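Local coordinates for protein 4-oxalocrotonate tautomerase family enzyme (Burkholderia sp. RPE67, PDB 6VVM) that belongs to the 4-oxalocrotonate tautomerase family and builds a trimer from chains that each join two consecutive tautomerase beta-alpha-beta units, at residues K77-S85 and S98-I106; P1-Q9 and P58-L68. All coordinates share one frame; numbering follows the deposited sequence.

Interaction 1: residues K77-S85 and S98-I106; sequences KEALIAHLS and STRVMIKDI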
ATOM      1  N   LYS A  77       4.316  19.353  -3.171  1.00 20.86           N
ATOM      2  CA  LYS A  77       3.491  18.365  -2.479  1.00 22.47           C
ATOM      3  C   LYS A  77       2.169  18.971  -2.019  1.00 23.35           C
ATOM      4  O   LYS A  77       1.122  18.321  -2.097  1.00 26.91           O
ATOM      5  CB  LYS A  77       4.267  17.790  -1.300  1.00 24.90           C
ATOM      6  CG  LYS A  77       5.513  17.047  -1.706  1.00 26.38           C
ATOM      7  CD  LYS A  77       6.241  16.458  -0.500  1.00 31.52           C
ATOM      8  CE  LYS A  77       7.457  15.649  -0.936  1.00 29.83           C
ATOM      9  NZ  LYS A  77       8.243  15.208   0.241  1.00 30.09           N
ATOM     10  N   GLU A  78       2.201  20.213  -1.530  1.00 25.01           N
ATOM     11  CA  GLU A  78       0.969  20.921  -1.180  1.00 26.42           C
ATOM     12  C   GLU A  78       0.041  21.045  -2.382  1.00 26.62           C
ATOM     13  O   GLU A  78      -1.175  20.850  -2.264  1.00 24.63           O
ATOM     14  CB  GLU A  78       1.310  22.308  -0.636  1.00 27.74           C
ATOM     15  CG  GLU A  78       0.144  23.097  -0.079  1.00 32.17           C
ATOM     16  CD  GLU A  78       0.612  24.341   0.651  1.00 36.52           C
ATOM     17  OE1 GLU A  78       0.187  25.447   0.273  1.00 43.58           O
ATOM     18  OE2 GLU A  78       1.428  24.211   1.589  1.00 47.82           O
ATOM     19  N   ALA A  79       0.600  21.385  -3.547  1.00 23.75           N
ATOM     20  CA  ALA A  79      -0.213  21.483  -4.754  1.00 28.49           C
ATOM     21  C   ALA A  79      -0.747  20.119  -5.160  1.00 21.44           C
ATOM     22  O   ALA A  79      -1.915  19.994  -5.551  1.00 23.53           O
ATOM     23  CB  ALA A  79       0.595  22.115  -5.890  1.00 26.33           C
ATOM     24  N   LEU A  80       0.091  19.086  -5.065  1.00 21.91           N
ATOM     25  CA  LEU A  80      -0.364  17.729  -5.332  1.00 23.76           C
ATOM     26  C   LEU A  80      -1.544  17.356  -4.436  1.00 22.98           C
ATOM     27  O   LEU A  80      -2.564  16.858  -4.925  1.00 21.05           O
ATOM     28  CB  LEU A  80       0.791  16.741  -5.163  1.00 21.74           C
ATOM     29  CG  LEU A  80       0.477  15.304  -5.598  1.00 24.07           C
ATOM     30  CD1 LEU A  80       0.029  15.214  -7.064  1.00 23.33           C
ATOM     31  CD2 LEU A  80       1.662  14.401  -5.340  1.00 21.09           C
ATOM     32  N   ILE A  81      -1.431  17.618  -3.125  1.00 20.94           N
ATOM     33  CA  ILE A  81      -2.541  17.352  -2.199  1.00 21.41           C
ATOM     34  C   ILE A  81      -3.799  18.097  -2.638  1.00 23.33           C
ATOM     35  O   ILE A  81      -4.899  17.534  -2.666  1.00 23.20           O
ATOM     36  CB  ILE A  81      -2.145  17.732  -0.759  1.00 22.21           C
ATOM     37  CG1 ILE A  81      -1.201  16.679  -0.164  1.00 22.00           C
ATOM     38  CG2 ILE A  81      -3.386  17.911   0.119  1.00 27.45           C
ATOM     39  CD1 ILE A  81      -0.518  17.138   1.127  1.00 26.44           C
ATOM     40  N   ALA A  82      -3.656  19.376  -3.001  1.00 22.71           N
ATOM     41  CA  ALA A  82      -4.831  20.169  -3.346  1.00 21.80           C
ATOM     42  C   ALA A  82      -5.483  19.650  -4.622  1.00 22.45           C
ATOM     43  O   ALA A  82      -6.708  19.512  -4.692  1.00 25.31           O
ATOM     44  CB  ALA A  82      -4.438  21.639  -3.493  1.00 23.42           C
ATOM     45  N   HIS A  83      -4.672  19.329  -5.633  1.00 20.31           N
ATOM     46  CA  HIS A  83      -5.203  18.915  -6.928  1.00 23.70           C
ATOM     47  C   HIS A  83      -5.794  17.514  -6.879  1.00 20.06           C
ATOM     48  O   HIS A  83      -6.851  17.265  -7.465  1.00 22.43           O
ATOM     49  CB  HIS A  83      -4.106  18.975  -7.992  1.00 19.52           C
ATOM     50  CG  HIS A  83      -3.880  20.343  -8.567  1.00 30.45           C
ATOM     51  ND1 HIS A  83      -4.388  20.729  -9.790  1.00 32.69           N
ATOM     52  CD2 HIS A  83      -3.165  21.399  -8.107  1.00 30.68           C
ATOM     53  CE1 HIS A  83      -4.006  21.968 -10.052  1.00 32.55           C
ATOM     54  NE2 HIS A  83      -3.258  22.395  -9.050  1.00 36.06           N
ATOM     55  N   LEU A  84      -5.115  16.570  -6.223  1.00 22.53           N
ATOM     56  CA  LEU A  84      -5.667  15.222  -6.135  1.00 21.48           C
ATOM     57  C   LEU A  84      -6.974  15.237  -5.360  1.00 25.70           C
ATOM     58  O   LEU A  84      -7.945  14.576  -5.751  1.00 25.62           O
ATOM     59  CB  LEU A  84      -4.656  14.265  -5.487  1.00 22.11           C
ATOM     60  CG  LEU A  84      -3.336  13.964  -6.237  1.00 19.64           C
ATOM     61  CD1 LEU A  84      -2.436  13.016  -5.402  1.00 22.00           C
ATOM     62  CD2 LEU A  84      -3.606  13.366  -7.609  1.00 23.94           C
ATOM     63  N   SER A  85      -7.026  16.033  -4.286  1.00 22.73           N
ATOM     64  CA  SER A  85      -8.205  16.092  -3.426  1.00 20.52           C
ATOM     65  C   SER A  85      -9.388  16.681  -4.188  1.00 23.10           C
ATOM     66  O   SER A  85     -10.462  16.076  -4.239  1.00 23.63           O
ATOM     67  CB  SER A  85      -7.912  16.931  -2.179  1.00 21.14           C
ATOM     68  OG  SER A  85      -6.888  16.359  -1.381  1.00 18.48           O
ATOM     69  N   SER A  98     -14.006  15.149   2.851  1.00 29.03           N
ATOM     70  CA  SER A  98     -13.872  13.716   3.054  1.00 30.11           C
ATOM     71  C   SER A  98     -12.600  13.122   2.456  1.00 28.85           C
ATOM     72  O   SER A  98     -12.316  11.952   2.722  1.00 27.77           O
ATOM     73  CB  SER A  98     -15.087  12.997   2.460  1.00 31.78           C
ATOM     74  OG  SER A  98     -15.061  13.070   1.035  1.00 31.75           O
ATOM     75  N   THR A  99     -11.826  13.876   1.666  1.00 24.66           N
ATOM     76  CA  THR A  99     -10.680  13.309   0.964  1.00 24.56           C
ATOM     77  C   THR A  99      -9.423  13.312   1.834  1.00 27.67           C
ATOM     78  O   THR A  99      -9.175  14.246   2.606  1.00 26.64           O
ATOM     79  CB  THR A  99     -10.397  14.064  -0.340  1.00 25.19           C
ATOM     80  OG1 THR A  99     -10.055  15.416  -0.038  1.00 25.37           O
ATOM     81  CG2 THR A  99     -11.622  14.049  -1.288  1.00 23.78           C
ATOM     82  N   ARG A 100      -8.631  12.249   1.694  1.00 23.78           N
ATOM     83  CA  ARG A 100      -7.353  12.078   2.372  1.00 25.17           C
ATOM     84  C   ARG A 100      -6.276  11.810   1.338  1.00 24.79           C
ATOM     85  O   ARG A 100      -6.496  11.030   0.409  1.00 26.25           O
ATOM     86  CB  ARG A 100      -7.388  10.891   3.356  1.00 27.63           C
ATOM     87  CG  ARG A 100      -8.377  11.008   4.492  1.00 32.13           C
ATOM     88  CD  ARG A 100      -8.084  12.229   5.308  1.00 32.69           C
ATOM     89  NE  ARG A 100      -8.599  12.155   6.681  1.00 39.82           N
ATOM     90  CZ  ARG A 100      -9.891  12.170   7.002  1.00 40.46           C
ATOM     91  NH1 ARG A 100     -10.260  12.146   8.274  1.00 40.82           N
ATOM     92  NH2 ARG A 100     -10.817  12.203   6.055  1.00 37.23           N
ATOM     93  N   VAL A 101      -5.108  12.432   1.509  1.00 21.87           N
ATOM     94  CA  VAL A 101      -3.954  12.176   0.651  1.00 22.91           C
ATOM     95  C   VAL A 101      -2.751  11.844   1.519  1.00 22.40           C
ATOM     96  O   VAL A 101      -2.480  12.534   2.508  1.00 24.19           O
ATOM     97  CB  VAL A 101      -3.625  13.379  -0.262  1.00 21.51           C
ATOM     98  CG1 VAL A 101      -2.335  13.097  -1.065  1.00 24.38           C
ATOM     99  CG2 VAL A 101      -4.804  13.682  -1.184  1.00 22.42           C
ATOM    100  N   MET A 102      -2.012  10.807   1.131  1.00 21.73           N
ATOM    101  CA  MET A 102      -0.778  10.444   1.812  1.00 22.20           C
ATOM    102  C   MET A 102       0.320  10.247   0.780  1.00 21.83           C
ATOM    103  O   MET A 102       0.160   9.470  -0.170  1.00 25.08           O
ATOM    104  CB  MET A 102      -0.972   9.173   2.655  1.00 22.02           C
ATOM    105  CG  MET A 102      -1.757   9.414   3.918  1.00 33.46           C
ATOM    106  SD  MET A 102      -2.934   8.102   4.290  1.00 50.40           S
ATOM    107  CE  MET A 102      -2.004   6.587   4.051  1.00 31.47           C
ATOM    108  N   ILE A 103       1.420  10.975   0.941  1.00 23.17           N
ATOM    109  CA  ILE A 103       2.510  10.980  -0.030  1.00 22.69           C
ATOM    110  C   ILE A 103       3.684  10.208   0.542  1.00 24.73           C
ATOM    111  O   ILE A 103       4.181  10.541   1.624  1.00 25.84           O
ATOM    112  CB  ILE A 103       2.947  12.409  -0.397  1.00 22.93           C
ATOM    113  CG1 ILE A 103       1.783  13.176  -1.043  1.00 26.83           C
ATOM    114  CG2 ILE A 103       4.167  12.360  -1.325  1.00 22.37           C
ATOM    115  CD1 ILE A 103       2.092  14.619  -1.307  1.00 23.91           C
ATOM    116  N   LYS A 104       4.143   9.203  -0.197  1.00 21.74           N
ATOM    117  CA  LYS A 104       5.347   8.454   0.140  1.00 25.24           C
ATOM    118  C   LYS A 104       6.488   8.925  -0.754  1.00 24.08           C
ATOM    119  O   LYS A 104       6.376   8.881  -1.984  1.00 27.08           O
ATOM    120  CB  LYS A 104       5.132   6.953  -0.026  1.00 25.56           C
ATOM    121  CG  LYS A 104       4.300   6.312   1.077  1.00 28.71           C
ATOM    122  CD  LYS A 104       3.882   4.902   0.707  1.00 32.18           C
ATOM    123  CE  LYS A 104       4.811   3.859   1.304  1.00 40.12           C
ATOM    124  NZ  LYS A 104       4.032   2.847   2.090  1.00 42.10           N
ATOM    125  N   ASP A 105       7.571   9.385  -0.133  1.00 25.33           N
ATOM    126  CA  ASP A 105       8.805   9.724  -0.828  1.00 25.82           C
ATOM    127  C   ASP A 105       9.713   8.500  -0.868  1.00 28.64           C
ATOM    128  O   ASP A 105       9.935   7.866   0.167  1.00 25.64           O
ATOM    129  CB  ASP A 105       9.517  10.869  -0.116  1.00 29.13           C
ATOM    130  CG  ASP A 105       8.745  12.166  -0.194  1.00 32.72           C
ATOM    131  OD1 ASP A 105       8.416  12.572  -1.319  1.00 30.86           O
ATOM    132  OD2 ASP A 105       8.458  12.763   0.864  1.00 29.99           O
ATOM    133  N   ILE A 106      10.232   8.173  -2.047  1.00 23.45           N
ATOM    134  CA  ILE A 106      11.117   7.024  -2.240  1.00 24.48           C
ATOM    135  C   ILE A 106      12.498   7.553  -2.621  1.00 27.31           C
ATOM    136  O   ILE A 106      12.634   8.206  -3.662  1.00 23.27           O
ATOM    137  CB  ILE A 106      10.584   6.064  -3.324  1.00 25.05           C
ATOM    138  CG1 ILE A 106       9.143   5.638  -3.030  1.00 24.84           C
ATOM    139  CG2 ILE A 106      11.493   4.820  -3.473  1.00 24.65           C
ATOM    140  CD1 ILE A 106       8.960   4.799  -1.753  1.00 23.81           C
TER
HETATM  141  O   HOH W   1      -7.052  15.908   1.292  1.00 24.20           O

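Interaction 2: residues P1-Q9 and P58-L68; sequences PTLEVYLPQ and PAALPVIIAIL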
ATOM      1  N   PRO A   1       5.091   8.775 -11.075  1.00 28.67           N
ATOM      2  CA  PRO A   1       4.312   8.595  -9.842  1.00 27.12           C
ATOM      3  C   PRO A   1       3.361   7.415  -9.936  1.00 26.49           C
ATOM      4  O   PRO A   1       2.842   7.107 -11.019  1.00 25.57           O
ATOM      5  CB  PRO A   1       3.521   9.913  -9.714  1.00 26.04           C
ATOM      6  CG  PRO A   1       4.175  10.866 -10.626  1.00 29.18           C
ATOM      7  CD  PRO A   1       4.769  10.048 -11.741  1.00 27.63           C
ATOM      8  N   THR A   2       3.137   6.756  -8.801  1.00 25.49           N
ATOM      9  CA  THR A   2       2.155   5.690  -8.691  1.00 24.32           C
ATOM     10  C   THR A   2       1.095   6.137  -7.694  1.00 22.76           C
ATOM     11  O   THR A   2       1.408   6.391  -6.527  1.00 23.42           O
ATOM     12  CB  THR A   2       2.788   4.371  -8.231  1.00 21.58           C
ATOM     13  OG1 THR A   2       3.778   3.929  -9.171  1.00 26.84           O
ATOM     14  CG2 THR A   2       1.712   3.308  -8.094  1.00 23.76           C
ATOM     15  N   LEU A   3      -0.145   6.254  -8.156  1.00 21.36           N
ATOM     16  CA  LEU A   3      -1.263   6.638  -7.307  1.00 23.24           C
ATOM     17  C   LEU A   3      -2.131   5.422  -7.018  1.00 23.70           C
ATOM     18  O   LEU A   3      -2.396   4.605  -7.905  1.00 20.54           O
ATOM     19  CB  LEU A   3      -2.122   7.728  -7.956  1.00 21.71           C
ATOM     20  CG  LEU A   3      -1.413   8.915  -8.609  1.00 23.86           C
ATOM     21  CD1 LEU A   3      -2.448   9.954  -9.006  1.00 22.84           C
ATOM     22  CD2 LEU A   3      -0.377   9.497  -7.636  1.00 26.45           C
ATOM     23  N   GLU A   4      -2.598   5.314  -5.779  1.00 21.83           N
ATOM     24  CA  GLU A   4      -3.559   4.279  -5.427  1.00 23.11           C
ATOM     25  C   GLU A   4      -4.728   4.975  -4.756  1.00 22.23           C
ATOM     26  O   GLU A   4      -4.538   5.703  -3.776  1.00 23.27           O
ATOM     27  CB  GLU A   4      -2.950   3.192  -4.520  1.00 21.77           C
ATOM     28  CG  GLU A   4      -4.034   2.253  -3.960  1.00 24.56           C
ATOM     29  CD  GLU A   4      -3.532   0.980  -3.295  1.00 26.40           C
ATOM     30  OE1 GLU A   4      -2.367   0.926  -2.834  1.00 28.58           O
ATOM     31  OE2 GLU A   4      -4.336   0.019  -3.237  1.00 24.17           O
ATOM     32  N   VAL A   5      -5.925   4.793  -5.308  1.00 19.37           N
ATOM     33  CA  VAL A   5      -7.131   5.387  -4.757  1.00 22.25           C
ATOM     34  C   VAL A   5      -7.986   4.290  -4.135  1.00 23.19           C
ATOM     35  O   VAL A   5      -8.419   3.356  -4.822  1.00 23.30           O
ATOM     36  CB  VAL A   5      -7.924   6.163  -5.816  1.00 24.74           C
ATOM     37  CG1 VAL A   5      -9.072   6.889  -5.154  1.00 24.78           C
ATOM     38  CG2 VAL A   5      -7.005   7.134  -6.536  1.00 23.74           C
ATOM     39  N   TYR A   6      -8.237   4.418  -2.842  1.00 21.59           N
ATOM     40  CA  TYR A   6      -9.239   3.614  -2.152  1.00 20.63           C
ATOM     41  C   TYR A   6     -10.605   4.277  -2.313  1.00 22.55           C
ATOM     42  O   TYR A   6     -10.798   5.432  -1.903  1.00 22.90           O
ATOM     43  CB  TYR A   6      -8.874   3.468  -0.682  1.00 27.23           C
ATOM     44  CG  TYR A   6      -7.754   2.489  -0.453  1.00 23.57           C
ATOM     45  CD1 TYR A   6      -6.426   2.888  -0.544  1.00 24.93           C
ATOM     46  CD2 TYR A   6      -8.026   1.164  -0.162  1.00 25.98           C
ATOM     47  CE1 TYR A   6      -5.402   1.996  -0.332  1.00 23.03           C
ATOM     48  CE2 TYR A   6      -7.014   0.260   0.059  1.00 26.33           C
ATOM     49  CZ  TYR A   6      -5.706   0.675  -0.025  1.00 27.94           C
ATOM     50  OH  TYR A   6      -4.710  -0.243   0.200  1.00 26.40           O
ATOM     51  N   LEU A   7     -11.529   3.569  -2.947  1.00 22.65           N
ATOM     52  CA  LEU A   7     -12.859   4.093  -3.221  1.00 25.03           C
ATOM     53  C   LEU A   7     -13.887   2.989  -3.022  1.00 24.26           C
ATOM     54  O   LEU A   7     -13.543   1.802  -3.006  1.00 29.38           O
ATOM     55  CB  LEU A   7     -12.947   4.692  -4.638  1.00 27.25           C
ATOM     56  CG  LEU A   7     -12.992   3.813  -5.893  1.00 24.89           C
ATOM     57  CD1 LEU A   7     -13.111   4.704  -7.137  1.00 27.56           C
ATOM     58  CD2 LEU A   7     -11.761   2.909  -6.008  1.00 26.96           C
ATOM     59  N   PRO A   8     -15.147   3.346  -2.806  1.00 27.35           N
ATOM     60  CA  PRO A   8     -16.178   2.325  -2.636  1.00 29.23           C
ATOM     61  C   PRO A   8     -16.602   1.745  -3.976  1.00 30.35           C
ATOM     62  O   PRO A   8     -16.350   2.315  -5.037  1.00 32.31           O
ATOM     63  CB  PRO A   8     -17.340   3.088  -1.987  1.00 29.30           C
ATOM     64  CG  PRO A   8     -16.819   4.475  -1.692  1.00 31.29           C
ATOM     65  CD  PRO A   8     -15.690   4.708  -2.640  1.00 25.01           C
ATOM     66  N   GLN A   9     -17.263   0.594  -3.900  1.00 31.23           N
ATOM     67  CA  GLN A   9     -17.894  -0.020  -5.064  1.00 35.27           C
ATOM     68  C   GLN A   9     -19.038   0.847  -5.576  1.00 34.64           C
ATOM     69  O   GLN A   9     -19.539   1.741  -4.886  1.00 41.71           O
ATOM     70  CB  GLN A   9     -18.447  -1.410  -4.720  1.00 39.78           C
ATOM     71  CG  GLN A   9     -17.408  -2.475  -4.445  1.00 36.86           C
ATOM     72  CD  GLN A   9     -18.015  -3.765  -3.907  1.00 40.06           C
ATOM     73  OE1 GLN A   9     -19.081  -3.763  -3.278  1.00 39.11           O
ATOM     74  NE2 GLN A   9     -17.335  -4.871  -4.149  1.00 40.61           N
ATOM     75  N   PRO A  58     -18.995   3.754   3.557  1.00 32.65           N
ATOM     76  CA  PRO A  58     -18.202   4.278   2.435  1.00 30.17           C
ATOM     77  C   PRO A  58     -17.731   5.707   2.636  1.00 31.10           C
ATOM     78  O   PRO A  58     -16.856   6.163   1.889  1.00 31.49           O
ATOM     79  CB  PRO A  58     -19.173   4.186   1.251  1.00 33.46           C
ATOM     80  CG  PRO A  58     -20.514   4.313   1.873  1.00 34.11           C
ATOM     81  CD  PRO A  58     -20.411   3.570   3.194  1.00 29.64           C
ATOM     82  N   ALA A  59     -18.282   6.425   3.618  1.00 35.18           N
ATOM     83  CA  ALA A  59     -17.886   7.798   3.911  1.00 33.19           C
ATOM     84  C   ALA A  59     -16.427   7.933   4.334  1.00 30.52           C
ATOM     85  O   ALA A  59     -15.936   9.061   4.430  1.00 29.23           O
ATOM     86  CB  ALA A  59     -18.783   8.365   5.012  1.00 33.37           C
ATOM     87  N   ALA A  60     -15.731   6.830   4.610  1.00 26.11           N
ATOM     88  CA  ALA A  60     -14.325   6.914   4.982  1.00 26.32           C
ATOM     89  C   ALA A  60     -13.441   7.290   3.805  1.00 29.73           C
ATOM     90  O   ALA A  60     -12.327   7.782   4.014  1.00 25.23           O
ATOM     91  CB  ALA A  60     -13.842   5.584   5.556  1.00 27.39           C
ATOM     92  N   LEU A  61     -13.913   7.052   2.590  1.00 25.54           N
ATOM     93  CA  LEU A  61     -13.184   7.218   1.351  1.00 23.46           C
ATOM     94  C   LEU A  61     -13.597   8.522   0.688  1.00 24.62           C
ATOM     95  O   LEU A  61     -14.663   9.068   0.989  1.00 30.64           O
ATOM     96  CB  LEU A  61     -13.461   6.017   0.439  1.00 25.64           C
ATOM     97  CG  LEU A  61     -13.110   4.695   1.163  1.00 26.37           C
ATOM     98  CD1 LEU A  61     -13.163   3.495   0.243  1.00 26.88           C
ATOM     99  CD2 LEU A  61     -11.752   4.768   1.837  1.00 25.89           C
ATOM    100  N   PRO A  62     -12.780   9.059  -0.233  1.00 27.38           N
ATOM    101  CA  PRO A  62     -11.563   8.434  -0.782  1.00 25.18           C
ATOM    102  C   PRO A  62     -10.241   8.734  -0.066  1.00 24.28           C
ATOM    103  O   PRO A  62     -10.039   9.816   0.470  1.00 24.22           O
ATOM    104  CB  PRO A  62     -11.513   8.987  -2.206  1.00 22.90           C
ATOM    105  CG  PRO A  62     -12.127  10.351  -2.097  1.00 22.26           C
ATOM    106  CD  PRO A  62     -13.079  10.346  -0.892  1.00 24.31           C
ATOM    107  N   VAL A  63      -9.349   7.747  -0.080  1.00 22.55           N
ATOM    108  CA  VAL A  63      -7.984   7.891   0.410  1.00 24.00           C
ATOM    109  C   VAL A  63      -7.054   7.684  -0.778  1.00 21.88           C
ATOM    110  O   VAL A  63      -7.144   6.666  -1.471  1.00 25.23           O
ATOM    111  CB  VAL A  63      -7.673   6.892   1.534  1.00 24.96           C
ATOM    112  CG1 VAL A  63      -6.179   6.937   1.893  1.00 25.93           C
ATOM    113  CG2 VAL A  63      -8.558   7.182   2.757  1.00 24.45           C
ATOM    114  N   ILE A  64      -6.193   8.657  -1.038  1.00 25.35           N
ATOM    115  CA  ILE A  64      -5.260   8.586  -2.158  1.00 22.01           C
ATOM    116  C   ILE A  64      -3.855   8.459  -1.598  1.00 24.65           C
ATOM    117  O   ILE A  64      -3.412   9.314  -0.823  1.00 25.06           O
ATOM    118  CB  ILE A  64      -5.368   9.812  -3.078  1.00 24.15           C
ATOM    119  CG1 ILE A  64      -6.807  10.034  -3.564  1.00 25.59           C
ATOM    120  CG2 ILE A  64      -4.451   9.620  -4.269  1.00 22.94           C
ATOM    121  CD1 ILE A  64      -7.619  11.070  -2.739  1.00 28.14           C
ATOM    122  N   ILE A  65      -3.150   7.402  -1.995  1.00 20.59           N
ATOM    123  CA  ILE A  65      -1.733   7.260  -1.705  1.00 22.61           C
ATOM    124  C   ILE A  65      -0.964   7.586  -2.972  1.00 24.67           C
ATOM    125  O   ILE A  65      -1.239   7.014  -4.038  1.00 23.07           O
ATOM    126  CB  ILE A  65      -1.405   5.845  -1.203  1.00 21.24           C
ATOM    127  CG1 ILE A  65      -2.205   5.542   0.065  1.00 25.49           C
ATOM    128  CG2 ILE A  65       0.093   5.681  -0.977  1.00 26.80           C
ATOM    129  CD1 ILE A  65      -2.216   4.069   0.447  1.00 31.02           C
ATOM    130  N   ALA A  66      -0.022   8.515  -2.865  1.00 21.43           N
ATOM    131  CA  ALA A  66       0.794   8.960  -3.990  1.00 25.38           C
ATOM    132  C   ALA A  66       2.247   8.665  -3.672  1.00 25.13           C
ATOM    133  O   ALA A  66       2.785   9.185  -2.689  1.00 25.64           O
ATOM    134  CB  ALA A  66       0.604  10.454  -4.262  1.00 24.30           C
ATOM    135  N   ILE A  67       2.876   7.844  -4.505  1.00 21.70           N
ATOM    136  CA  ILE A  67       4.258   7.429  -4.322  1.00 22.45           C
ATOM    137  C   ILE A  67       5.130   8.151  -5.338  1.00 22.09           C
ATOM    138  O   ILE A  67       4.950   7.984  -6.552  1.00 24.21           O
ATOM    139  CB  ILE A  67       4.400   5.911  -4.454  1.00 23.08           C
ATOM    140  CG1 ILE A  67       3.476   5.240  -3.429  1.00 28.85           C
ATOM    141  CG2 ILE A  67       5.858   5.512  -4.268  1.00 24.74           C
ATOM    142  CD1 ILE A  67       3.593   3.734  -3.357  1.00 25.43           C
ATOM    143  N   LEU A  68       6.086   8.932  -4.835  1.00 20.46           N
ATOM    144  CA  LEU A  68       6.948   9.795  -5.642  1.00 23.36           C
ATOM    145  C   LEU A  68       8.408   9.485  -5.361  1.00 26.84           C
ATOM    146  O   LEU A  68       8.765   9.135  -4.235  1.00 23.13           O
ATOM    147  CB  LEU A  68       6.715  11.271  -5.315  1.00 24.36           C
ATOM    148  CG  LEU A  68       5.284  11.801  -5.275  1.00 27.04           C
ATOM    149  CD1 LEU A  68       5.282  13.236  -4.765  1.00 24.83           C
ATOM    150  CD2 LEU A  68       4.687  11.729  -6.661  1.00 25.91           C
TER
HETATM  151  O   HOH W   2       0.324   4.606  -4.566  1.00 27.85           O

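Interaction 1: residues K77-S85 and S98-I106
Val101 and Ile103 of strand 100-106 pack against the sheet-facing side of helix 77-85 in the second beta-alpha-beta unit of this tautomerase fold, strand 63-69, helix 74-92, strand 100-106. Within these segments the helix runs at 143° to its strand, their axes approaching to 8.6 Å. Together they bury 433 Å², about half of it from Val101, Ile103 and Lys77.

The apolar contacts follow the strand. Ile103 turns CG1 beside its own backbone N (chi1 -61°) and extends beyond it, which lifts CD1 between the helix side chains: it lies 3.8 Å from Lys77 CB, with Leu80 CD2 and Ile81 CG1 slightly farther off. Val101 spreads its two methyls, CG1 resting 3.9 Å from Ile81 CG1 and CG2 lying against the hydroxyl of Ser85. Leu84 CD1 makes a looser contact, 4.3 Å from Val101 CG1. Beyond the strand, Leu80 and Leu84 also reach helix 13-31, so these leucines link the two long helices on the helix-bearing face of the sheet.

Polar contacts close both ends. At one, the extended chain of Lys77 runs out to Asp105, and NZ forms a salt bridge with OD2 at 2.5 Å, on the syn side and 26° out of the carboxylate plane. That separation is unusually short, and its exact value is doubtful. Asn49 of the second subunit donates to the same OD2, so the ion pair also belongs to the trimer interface.

At the other end, Thr99 OG1 is hydrogen-bonded to Leu96 O, while a water joins the segments by donating to Ser85 OG at 2.7 Å and to Thr99 O at 3.0 Å. Ser85 OG in turn donates to Ile81 O at 2.6 Å, approaching that carbonyl from the face opposite to Ser85 N.

Interaction 2: residues P1-Q9 and P58-L68
The ring of Tyr6 has the carbonyl oxygen of Val63 in plane at its edge, and Ile65 CD1 also comes to this edge, 3.9 Å from CE1. Placing CG beside the backbone N (chi1 -76°) brings the CD1-CE1 edge to these two groups. Tyr6 CB lies 4.0 Å from Leu61 CD2. Among the proline rings, Pro8 crosses Pro58 at about a right angle, with CG 3.8 Å from Pro58 CB, while Pro1 CB rests 3.7 Å from Leu68 CD2.

Strands 2-8 and 63-68 are antiparallel, 168° between directions. Thr2-Ile67, Glu4-Ile65 and Tyr6-Val63 are hydrogen-bonded pairs; five of the six bonds are nearly straight, and Val63 N to Tyr6 O, ending the ladder, is the long and most bent one (3.3 Å, 155° at the hydrogen).

On the face toward the helices, Leu3 CD2 meets Ala66 CB at 3.6 Å, and Val5 lies alongside Ile64. The other face bears Glu4, whose OE2 is hydrogen-bonded to Thr43 OG1 and forms a salt bridge with Lys104 of the third subunit. Six backbone bonds thus set the register, while the chemistry separates an oily helix-facing side from a partly polar side turned to the trimer interface.

How the interactions relate
Interactions 1 and 2 meet at strand 63-69, which lies between strands 2-8 and 100-106 in the four-stranded sheet; their centres are 10 Å apart. Interaction 2 pairs it with the antiparallel strand 2-8, whereas the parallel strand 100-106, which bears helix 77-85 in interaction 1, adjoins its other edge. Probable hydrogen bonds carry the ladder between them: Ile64 N to Arg100 O and Ile106 N to Leu68 O, both 2.8 Å. On the helix side Leu68 CD1 packs 3.7 Å from Ile103 CG2, and on the reverse face Ile67 CG2 lies 3.5 Å from Ile106 CG1. Both contacts also touch the third subunit.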